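PDB 2JHP: core protein VP4 from Bluetongue virus, which forms part of the inner capsid of the virus and caps viral RNA as a multifunctional enzyme, binding S-adenosyl-L-homocysteine and guanine. Local coordinates for residues T58-R63 / V512-L517; E191-I196 / V218-Y223; E259-W264 / F300-I305. All coordinates share one frame; numbering follows the deposited sequence.

Contact 1 of 3, residues T58-R63 / V512-L517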
# COMPACT_ATOMS: atom_id res chain seq x y z
N THR A 58 -22.53 18.23 2.64
CA THR A 58 -22.30 16.79 2.49
C THR A 58 -20.83 16.43 2.73
O THR A 58 -19.93 17.27 2.57
CB THR A 58 -22.73 16.25 1.10
OG1 THR A 58 -21.84 16.77 0.10
CG2 THR A 58 -24.19 16.61 0.76
N ILE A 59 -20.60 15.18 3.11
CA ILE A 59 -19.27 14.66 3.37
C ILE A 59 -18.28 14.92 2.21
O ILE A 59 -17.20 15.49 2.43
CB ILE A 59 -19.32 13.15 3.79
CG1 ILE A 59 -17.91 12.56 3.87
CG2 ILE A 59 -20.16 12.32 2.85
CD1 ILE A 59 -17.11 13.08 4.98
N ARG A 60 -18.66 14.53 1.00
CA ARG A 60 -17.86 14.73 -0.21
C ARG A 60 -17.59 16.19 -0.51
O ARG A 60 -16.53 16.51 -1.07
CB ARG A 60 -18.57 14.11 -1.41
CG ARG A 60 -18.51 12.59 -1.47
CD ARG A 60 -19.18 12.12 -2.72
NE ARG A 60 -18.31 12.23 -3.89
CZ ARG A 60 -18.70 12.64 -5.09
NH1 ARG A 60 -19.96 13.01 -5.30
NH2 ARG A 60 -17.83 12.68 -6.08
N GLN A 61 -18.55 17.06 -0.19
CA GLN A 61 -18.36 18.50 -0.33
C GLN A 61 -17.26 18.94 0.61
O GLN A 61 -16.29 19.58 0.18
CB GLN A 61 -19.64 19.28 -0.08
CG GLN A 61 -20.57 19.26 -1.26
CD GLN A 61 -21.83 20.12 -1.07
OE1 GLN A 61 -22.48 20.08 -0.01
NE2 GLN A 61 -22.18 20.89 -2.10
N LEU A 62 -17.39 18.54 1.88
CA LEU A 62 -16.38 18.90 2.88
C LEU A 62 -15.02 18.27 2.61
O LEU A 62 -13.99 18.90 2.83
CB LEU A 62 -16.88 18.62 4.31
CG LEU A 62 -17.98 19.54 4.85
CD1 LEU A 62 -18.41 19.16 6.27
CD2 LEU A 62 -17.56 21.00 4.81
N ARG A 63 -15.01 17.04 2.10
CA ARG A 63 -13.74 16.40 1.73
C ARG A 63 -13.05 17.09 0.56
O ARG A 63 -11.82 17.17 0.52
CB ARG A 63 -13.94 14.91 1.44
CG ARG A 63 -14.13 14.05 2.68
CD ARG A 63 -12.95 14.01 3.59
NE ARG A 63 -13.09 12.90 4.52
CZ ARG A 63 -12.57 12.87 5.75
NH1 ARG A 63 -11.90 13.91 6.23
NH2 ARG A 63 -12.75 11.80 6.52
N VAL A 512 -20.23 15.11 -16.25
CA VAL A 512 -20.67 16.06 -15.23
C VAL A 512 -19.47 16.63 -14.43
O VAL A 512 -18.46 15.94 -14.26
CB VAL A 512 -21.77 15.40 -14.32
CG1 VAL A 512 -21.15 14.43 -13.33
CG2 VAL A 512 -22.60 16.44 -13.60
N PRO A 513 -19.56 17.90 -13.95
CA PRO A 513 -18.46 18.53 -13.24
C PRO A 513 -18.38 18.16 -11.76
O PRO A 513 -18.40 19.04 -10.89
CB PRO A 513 -18.77 20.02 -13.38
CG PRO A 513 -20.26 20.07 -13.35
CD PRO A 513 -20.71 18.82 -14.08
N ASP A 514 -18.27 16.86 -11.47
CA ASP A 514 -18.25 16.38 -10.09
C ASP A 514 -16.99 16.79 -9.30
O ASP A 514 -15.91 16.96 -9.86
CB ASP A 514 -18.42 14.87 -10.05
CG ASP A 514 -18.59 14.35 -8.65
OD1 ASP A 514 -19.70 14.48 -8.08
OD2 ASP A 514 -17.59 13.82 -8.11
N ILE A 515 -17.17 16.96 -7.99
CA ILE A 515 -16.12 17.32 -7.04
C ILE A 515 -14.79 16.60 -7.29
O ILE A 515 -13.72 17.20 -7.21
CB ILE A 515 -16.62 17.11 -5.58
CG1 ILE A 515 -17.14 18.42 -5.01
CG2 ILE A 515 -15.55 16.59 -4.65
CD1 ILE A 515 -18.16 18.23 -3.92
N SER A 516 -14.87 15.30 -7.62
CA SER A 516 -13.72 14.48 -7.97
C SER A 516 -12.85 15.17 -9.02
O SER A 516 -11.63 15.11 -8.97
CB SER A 516 -14.20 13.12 -8.48
OG SER A 516 -14.98 13.25 -9.65
N LEU A 517 -13.51 15.82 -9.96
CA LEU A 517 -12.84 16.57 -11.01
C LEU A 517 -12.50 18.01 -10.57
O LEU A 517 -11.36 18.46 -10.74
CB LEU A 517 -13.73 16.58 -12.27
CG LEU A 517 -13.26 17.28 -13.54
CD1 LEU A 517 -12.06 16.56 -14.15
CD2 LEU A 517 -14.41 17.41 -14.55

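Contact 2 of 3, residues E191-I196 / V218-Y223. With SAH (S-adenosyl-L-homocysteine), chain C.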
# COMPACT_ATOMS: atom_id res chain seq x y z
N GLU A 191 -1.62 -24.64 0.31
CA GLU A 191 -2.95 -25.14 0.70
C GLU A 191 -2.84 -26.27 1.70
O GLU A 191 -3.80 -26.55 2.43
CB GLU A 191 -3.72 -25.67 -0.51
CG GLU A 191 -3.90 -24.67 -1.63
CD GLU A 191 -4.08 -25.36 -2.96
OE1 GLU A 191 -5.23 -25.72 -3.29
OE2 GLU A 191 -3.06 -25.55 -3.66
N GLU A 192 -1.69 -26.93 1.73
CA GLU A 192 -1.52 -28.12 2.55
C GLU A 192 -0.12 -28.14 3.14
O GLU A 192 0.87 -28.04 2.41
CB GLU A 192 -1.78 -29.37 1.71
CG GLU A 192 -1.73 -30.70 2.44
CD GLU A 192 -1.89 -31.87 1.47
OE1 GLU A 192 -0.98 -32.72 1.39
OE2 GLU A 192 -2.93 -31.92 0.77
N VAL A 193 -0.05 -28.26 4.46
CA VAL A 193 1.21 -28.33 5.18
C VAL A 193 1.37 -29.64 5.93
O VAL A 193 0.51 -30.02 6.72
CB VAL A 193 1.37 -27.17 6.20
CG1 VAL A 193 2.61 -27.38 7.08
CG2 VAL A 193 1.42 -25.83 5.49
N HIS A 194 2.48 -30.30 5.67
CA HIS A 194 2.90 -31.45 6.44
C HIS A 194 3.97 -31.00 7.45
O HIS A 194 5.07 -30.58 7.07
CB HIS A 194 3.44 -32.54 5.50
CG HIS A 194 2.39 -33.10 4.59
ND1 HIS A 194 1.83 -34.34 4.78
CD2 HIS A 194 1.80 -32.58 3.49
CE1 HIS A 194 0.94 -34.57 3.84
NE2 HIS A 194 0.90 -33.51 3.04
N TYR A 195 3.61 -31.06 8.73
CA TYR A 195 4.42 -30.51 9.81
C TYR A 195 4.93 -31.64 10.69
O TYR A 195 4.22 -32.14 11.56
CB TYR A 195 3.58 -29.51 10.63
CG TYR A 195 4.32 -28.64 11.65
CD1 TYR A 195 5.66 -28.85 11.96
CD2 TYR A 195 3.64 -27.62 12.31
CE1 TYR A 195 6.31 -28.04 12.90
CE2 TYR A 195 4.27 -26.82 13.26
CZ TYR A 195 5.61 -27.03 13.55
OH TYR A 195 6.24 -26.23 14.47
N ILE A 196 6.17 -32.04 10.44
CA ILE A 196 6.83 -33.13 11.15
C ILE A 196 7.57 -32.56 12.35
O ILE A 196 8.35 -31.61 12.22
CB ILE A 196 7.90 -33.87 10.27
CG1 ILE A 196 7.62 -33.78 8.75
CG2 ILE A 196 8.12 -35.29 10.78
CD1 ILE A 196 6.51 -34.66 8.23
N VAL A 218 -5.61 -23.55 5.29
CA VAL A 218 -4.57 -24.55 5.14
C VAL A 218 -4.99 -25.89 5.71
O VAL A 218 -5.64 -25.95 6.76
CB VAL A 218 -3.25 -24.05 5.77
CG1 VAL A 218 -2.29 -25.21 6.07
CG2 VAL A 218 -2.60 -23.02 4.85
N LEU A 219 -4.66 -26.97 5.00
CA LEU A 219 -4.83 -28.31 5.55
C LEU A 219 -3.53 -28.77 6.23
O LEU A 219 -2.49 -28.90 5.59
CB LEU A 219 -5.31 -29.30 4.49
CG LEU A 219 -5.54 -30.74 4.99
CD1 LEU A 219 -6.53 -30.77 6.15
CD2 LEU A 219 -5.97 -31.68 3.86
N TRP A 220 -3.63 -29.03 7.53
CA TRP A 220 -2.48 -29.30 8.38
C TRP A 220 -2.33 -30.78 8.72
O TRP A 220 -3.09 -31.31 9.52
CB TRP A 220 -2.63 -28.52 9.68
CG TRP A 220 -2.67 -27.05 9.52
CD1 TRP A 220 -3.77 -26.26 9.39
CD2 TRP A 220 -1.54 -26.18 9.46
NE1 TRP A 220 -3.40 -24.94 9.26
CE2 TRP A 220 -2.03 -24.86 9.30
CE3 TRP A 220 -0.16 -26.37 9.52
CZ2 TRP A 220 -1.20 -23.75 9.20
CZ3 TRP A 220 0.69 -25.26 9.43
CH2 TRP A 220 0.15 -23.96 9.28
N HIS A 221 -1.36 -31.44 8.11
CA HIS A 221 -1.00 -32.80 8.51
C HIS A 221 0.14 -32.69 9.50
O HIS A 221 1.24 -32.29 9.14
CB HIS A 221 -0.58 -33.64 7.30
CG HIS A 221 -1.72 -34.16 6.50
ND1 HIS A 221 -2.51 -35.20 6.93
CD2 HIS A 221 -2.18 -33.81 5.27
CE1 HIS A 221 -3.43 -35.46 6.01
NE2 HIS A 221 -3.25 -34.63 4.99
N VAL A 222 -0.13 -33.03 10.75
CA VAL A 222 0.86 -32.83 11.82
C VAL A 222 1.35 -34.16 12.39
O VAL A 222 0.54 -35.01 12.76
CB VAL A 222 0.34 -31.87 12.94
CG1 VAL A 222 -0.02 -30.50 12.36
CG2 VAL A 222 -0.85 -32.46 13.67
N TYR A 223 2.66 -34.33 12.45
CA TYR A 223 3.27 -35.61 12.81
C TYR A 223 4.12 -35.51 14.07
O TYR A 223 5.05 -34.69 14.13
CB TYR A 223 4.16 -36.13 11.67
CG TYR A 223 3.55 -36.18 10.29
CD1 TYR A 223 3.38 -35.01 9.53
CD2 TYR A 223 3.18 -37.40 9.71
CE1 TYR A 223 2.84 -35.06 8.25
CE2 TYR A 223 2.65 -37.46 8.43
CZ TYR A 223 2.48 -36.29 7.70
OH TYR A 223 1.95 -36.34 6.44
N SAH C . 7.47 -27.93 16.79
CA SAH C . 7.46 -28.05 18.28
CB SAH C . 8.88 -28.11 18.87
CG SAH C . 9.68 -29.32 18.40
SD SAH C . 9.95 -30.49 19.75
C SAH C . 6.66 -26.91 18.91
O SAH C . 6.52 -25.84 18.32
OXT SAH C . 6.13 -27.05 20.01
C5' SAH C . 10.62 -31.78 18.68
C4' SAH C . 9.62 -32.91 18.56
O4' SAH C . 9.98 -33.79 17.53
C3' SAH C . 9.52 -33.76 19.82
O3' SAH C . 8.31 -33.44 20.46
C2' SAH C . 9.53 -35.20 19.33
O2' SAH C . 8.41 -35.91 19.80
C1' SAH C . 9.41 -35.05 17.83
N9 SAH C . 10.08 -36.07 17.01
C8 SAH C . 11.28 -36.69 17.21
N7 SAH C . 11.51 -37.52 16.17
C5 SAH C . 10.47 -37.44 15.31
C6 SAH C . 10.19 -38.06 14.10
N6 SAH C . 11.04 -38.95 13.59
N1 SAH C . 9.02 -37.76 13.43
C2 SAH C . 8.13 -36.84 13.96
N3 SAH C . 8.42 -36.23 15.16
C4 SAH C . 9.57 -36.52 15.82

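Contact 3 of 3, residues E259-W264 / F300-I305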
# COMPACT_ATOMS: atom_id res chain seq x y z
N GLU A 259 -0.61 -26.88 -3.83
CA GLU A 259 0.69 -26.44 -3.36
C GLU A 259 0.86 -26.97 -1.96
O GLU A 259 0.05 -26.65 -1.07
CB GLU A 259 0.84 -24.92 -3.39
CG GLU A 259 2.20 -24.49 -2.89
CD GLU A 259 2.46 -23.00 -2.96
OE1 GLU A 259 1.71 -22.28 -3.66
OE2 GLU A 259 3.43 -22.56 -2.32
N ARG A 260 1.87 -27.80 -1.78
CA ARG A 260 2.20 -28.38 -0.48
C ARG A 260 3.50 -27.78 0.04
O ARG A 260 4.43 -27.53 -0.73
CB ARG A 260 2.33 -29.89 -0.57
CG ARG A 260 1.08 -30.62 -1.01
CD ARG A 260 1.35 -32.13 -1.13
NE ARG A 260 0.35 -32.81 -1.95
CZ ARG A 260 0.54 -33.20 -3.21
NH1 ARG A 260 1.70 -32.95 -3.82
NH2 ARG A 260 -0.43 -33.81 -3.87
N LEU A 261 3.56 -27.54 1.35
CA LEU A 261 4.78 -27.12 2.03
C LEU A 261 5.19 -28.12 3.11
O LEU A 261 4.35 -28.59 3.88
CB LEU A 261 4.61 -25.73 2.65
CG LEU A 261 5.44 -25.27 3.85
CD1 LEU A 261 6.90 -25.04 3.48
CD2 LEU A 261 4.81 -23.99 4.35
N PHE A 262 6.48 -28.43 3.14
CA PHE A 262 7.06 -29.41 4.05
C PHE A 262 7.80 -28.68 5.17
O PHE A 262 8.74 -27.93 4.92
CB PHE A 262 8.01 -30.31 3.25
CG PHE A 262 8.65 -31.42 4.05
CD1 PHE A 262 8.01 -32.65 4.17
CD2 PHE A 262 9.90 -31.25 4.63
CE1 PHE A 262 8.60 -33.69 4.89
CE2 PHE A 262 10.50 -32.29 5.35
CZ PHE A 262 9.85 -33.51 5.48
N ILE A 263 7.35 -28.90 6.41
CA ILE A 263 7.94 -28.27 7.60
C ILE A 263 8.52 -29.34 8.54
O ILE A 263 7.80 -30.22 9.01
CB ILE A 263 6.91 -27.40 8.36
CG1 ILE A 263 6.36 -26.30 7.45
CG2 ILE A 263 7.56 -26.78 9.61
CD1 ILE A 263 5.42 -25.31 8.15
N TRP A 264 9.84 -29.25 8.81
CA TRP A 264 10.59 -30.23 9.61
C TRP A 264 11.23 -29.57 10.83
O TRP A 264 12.11 -28.71 10.68
CB TRP A 264 11.66 -30.92 8.76
CG TRP A 264 12.53 -31.97 9.46
CD1 TRP A 264 13.64 -31.73 10.23
CD2 TRP A 264 12.38 -33.39 9.39
NE1 TRP A 264 14.18 -32.93 10.66
CE2 TRP A 264 13.43 -33.96 10.16
CE3 TRP A 264 11.47 -34.24 8.76
CZ2 TRP A 264 13.58 -35.34 10.31
CZ3 TRP A 264 11.62 -35.61 8.92
CH2 TRP A 264 12.66 -36.14 9.69
N PHE A 300 6.19 -31.11 -3.47
CA PHE A 300 6.25 -29.95 -2.58
C PHE A 300 6.82 -28.73 -3.26
O PHE A 300 7.88 -28.79 -3.87
CB PHE A 300 7.11 -30.26 -1.35
CG PHE A 300 6.40 -31.07 -0.32
CD1 PHE A 300 6.53 -32.45 -0.30
CD2 PHE A 300 5.62 -30.44 0.66
CE1 PHE A 300 5.89 -33.19 0.66
CE2 PHE A 300 4.96 -31.17 1.63
CZ PHE A 300 5.09 -32.54 1.64
N SER A 301 6.13 -27.60 -3.11
CA SER A 301 6.65 -26.31 -3.61
C SER A 301 7.90 -25.83 -2.84
O SER A 301 8.78 -25.17 -3.40
CB SER A 301 5.58 -25.25 -3.46
OG SER A 301 5.42 -24.93 -2.09
N SER A 302 7.96 -26.15 -1.54
CA SER A 302 8.97 -25.59 -0.66
C SER A 302 9.09 -26.38 0.64
O SER A 302 8.16 -27.07 1.04
CB SER A 302 8.66 -24.12 -0.34
OG SER A 302 7.27 -23.93 -0.10
N ALA A 303 10.24 -26.25 1.29
CA ALA A 303 10.46 -26.90 2.57
C ALA A 303 11.18 -25.95 3.51
O ALA A 303 12.02 -25.15 3.08
CB ALA A 303 11.26 -28.18 2.38
N LEU A 304 10.84 -26.04 4.79
CA LEU A 304 11.60 -25.35 5.83
C LEU A 304 12.11 -26.35 6.86
O LEU A 304 11.32 -26.95 7.60
CB LEU A 304 10.76 -24.25 6.48
CG LEU A 304 11.52 -23.13 7.19
CD1 LEU A 304 12.35 -22.28 6.22
CD2 LEU A 304 10.53 -22.25 7.92
N ILE A 305 13.42 -26.54 6.90
CA ILE A 305 14.04 -27.54 7.78
C ILE A 305 14.79 -26.92 8.98
O ILE A 305 15.48 -25.90 8.85
CB ILE A 305 15.01 -28.48 6.99
CG1 ILE A 305 14.45 -28.85 5.60
CG2 ILE A 305 15.38 -29.71 7.83
CD1 ILE A 305 13.22 -29.76 5.59
O HOH W 1 4.76 -22.66 0.05

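Contact 1 of 3, residues T58-R63 / V512-L517
A buried salt bridge joins the first turn of helix 59-64, through R60, to an Asx turn begun by D514 in the loop between strand 499-503 and helix 523-533. The guanidinium and carboxylate planes are only 8° apart, so the two groups meet edge to edge as a two-point pair. R60 NH1 donates to D514 OD1 over 3.2 Å, with OD1 lying in the guanidinium plane, and uses the syn lone pair of that oxygen. The second leg, R60 NH2 to D514 OD2, is modelled at 2.3 Å; that length is doubtful, and the NH1 to OD1 bond is the sounder evidence of the pairing. A bend at chi3 (80°) turns the arginine end so that both terminal nitrogens face the carboxylate. D514 is in turn held by its own loop: S516 N reaches OD2 from above the carboxylate plane at 3.1 Å, the bond that defines the Asx turn, and S516 OG meets OD2 on the anti lone pair. With E596 N bound to OD1 as well, the rotation of the carboxylate is well determined. W479 of helix 470-480 packs against both R60 and D514.

Beside the charged pair, I515 supplies the apolar part of the contact. Its CD1 lies 3.6 Å from Q61 CA and 3.7 Å from R60 O, pressing on helix backbone, and the I515 side chain crosses that of Q61 at about a right angle. I59 and L62 turn instead to F69 of strand 67-71, in the five-stranded parallel sheet. The Q61 side chain points back to the helix start, where T58 and Q61 form a capping box; its NE2 goes on to V597 O. In the box, T58 N donates to Q61 OE1 at 3.2 Å, whereas Q61 N reaches T58 OG1 by a weak bond of 3.3 Å.

Contact 2 of 3, residues E191-I196 / V218-Y223
H194 and Y223 meet rim to rim: H194 ND1 and Y223 OH are hydrogen-bonded at 2.6 Å, with the hydroxyl near the imidazole plane. The other ring nitrogen, H194 NE2, donates to E192 OE1 at 2.6 Å, on the anti side of the carboxylate and slightly out of its plane. Gripped at both nitrogens, the imidazole has its rotation fixed. E192 attains this position with an extended chain, CG anti to the backbone N (chi1 -177°), running along its own strand toward the histidine two residues on. H221 lies alongside H194 and points the same way; its CB sits over one face of the H194 ring, 3.6 Å from ND1. The two imidazoles are offset, with centroids 4.8 Å apart and planes at 17°, so that little of one ring covers the other. H221 ND1 is taken by H238 NE2 on the next strand.

Strands 192-196 and 219-223 run parallel and are joined by a beta-alpha-beta crossover through helices 202-210 and 212-216. They are the first two in chain order, and inner strands, of a sheet with strand order 3-2-1-4-5-7-6, the topology of Rossmann-like methyltransferases, probably here that of the 2'-O-methyltransferase domain. Five backbone bonds pair them, among them Y195 N to H221 O.

On the face opposite the histidines, V193 stands beside W220: its CG1 is 3.7 Å from W220 CZ3, while V218 CG1 lies over a face of the indole near its rim. W220 NE1 bonds to F215 O. At the carboxyl ends the pair reaches the S-adenosyl-L-homocysteine pocket. Y195 swings away from the neighbouring strand, and its OH accepts a weak bond of 3.1 Å from the ligand amino N. I196 divides its branches: CD1 packs 3.4 Å from Y223 CD1, and CG2 lies 3.5 Å from C2 of the adenine.

Contact 3 of 3, residues E259-W264 / F300-I305
F262 turns its ring edge to the face of F300 in a T-shaped stack, with centroids 5.4 Å apart and planes at 80°. The same F300 face also receives F262 CB, which lies 3.8 Å from the ring centroid and 22° off its normal, a CH-pi contact. F300 is thus laid against the neighbouring strand: R260 CB comes to within 3.6 Å of its CD2, and L261 backbone atoms meet its edge. F262 (chi1 -177°) stands out from the sheet on the face it shares with A303 and I305, and the end of I305 comes back to it, CD1 meeting the ring edge 3.7 Å from F262 CE2. I305 splits between two aromatics, since its CG2 meets W264 CD1 at 3.6 Å.

The parallel strands 260-264 and 302-308 are, in chain order, the fourth and fifth of the same Rossmann-like sheet, joined by a crossover through helix 280-295. That helix covers the face carrying F262, W264 and A303. Backbone bonds alternate between F262 N and S302 O, L304 N and F262 O, and W264 N and L304 O.

Where the strands begin, polar groups take over. S301 N donates to R260 O, and S301 OG lies 3.1 Å from both E259 OE2 and R260 O. A water donates to E259 OE2 and is hydrogen-bonded to S302 OG, bridging the segments. The glutamate is further held by R350, in a salt bridge to OE2, and by H347 N at OE1. L261 CD1 rests 3.4 Å from S302 O.

How the contacts relate
Contacts 2 and 3 belong to one seven-stranded mixed sheet, their centres about 9 Å apart. Strands 192-196 and 260-264 are neighbours in it, so the order 219-223, 192-196, 260-264, 302-308 runs unbroken through both; I196 N to I263 O, 2.8 Å, is a probable hydrogen bond between them. They follow in series along the chain. Contact 1 lies on the opposite side of the chain's centre, with its centre about 51 Å from either. This sheet, one of two with the same strand order in the chain, therefore lies within the loop closed by contact 1, an arrangement consistent with separate stations in a capping assembly line.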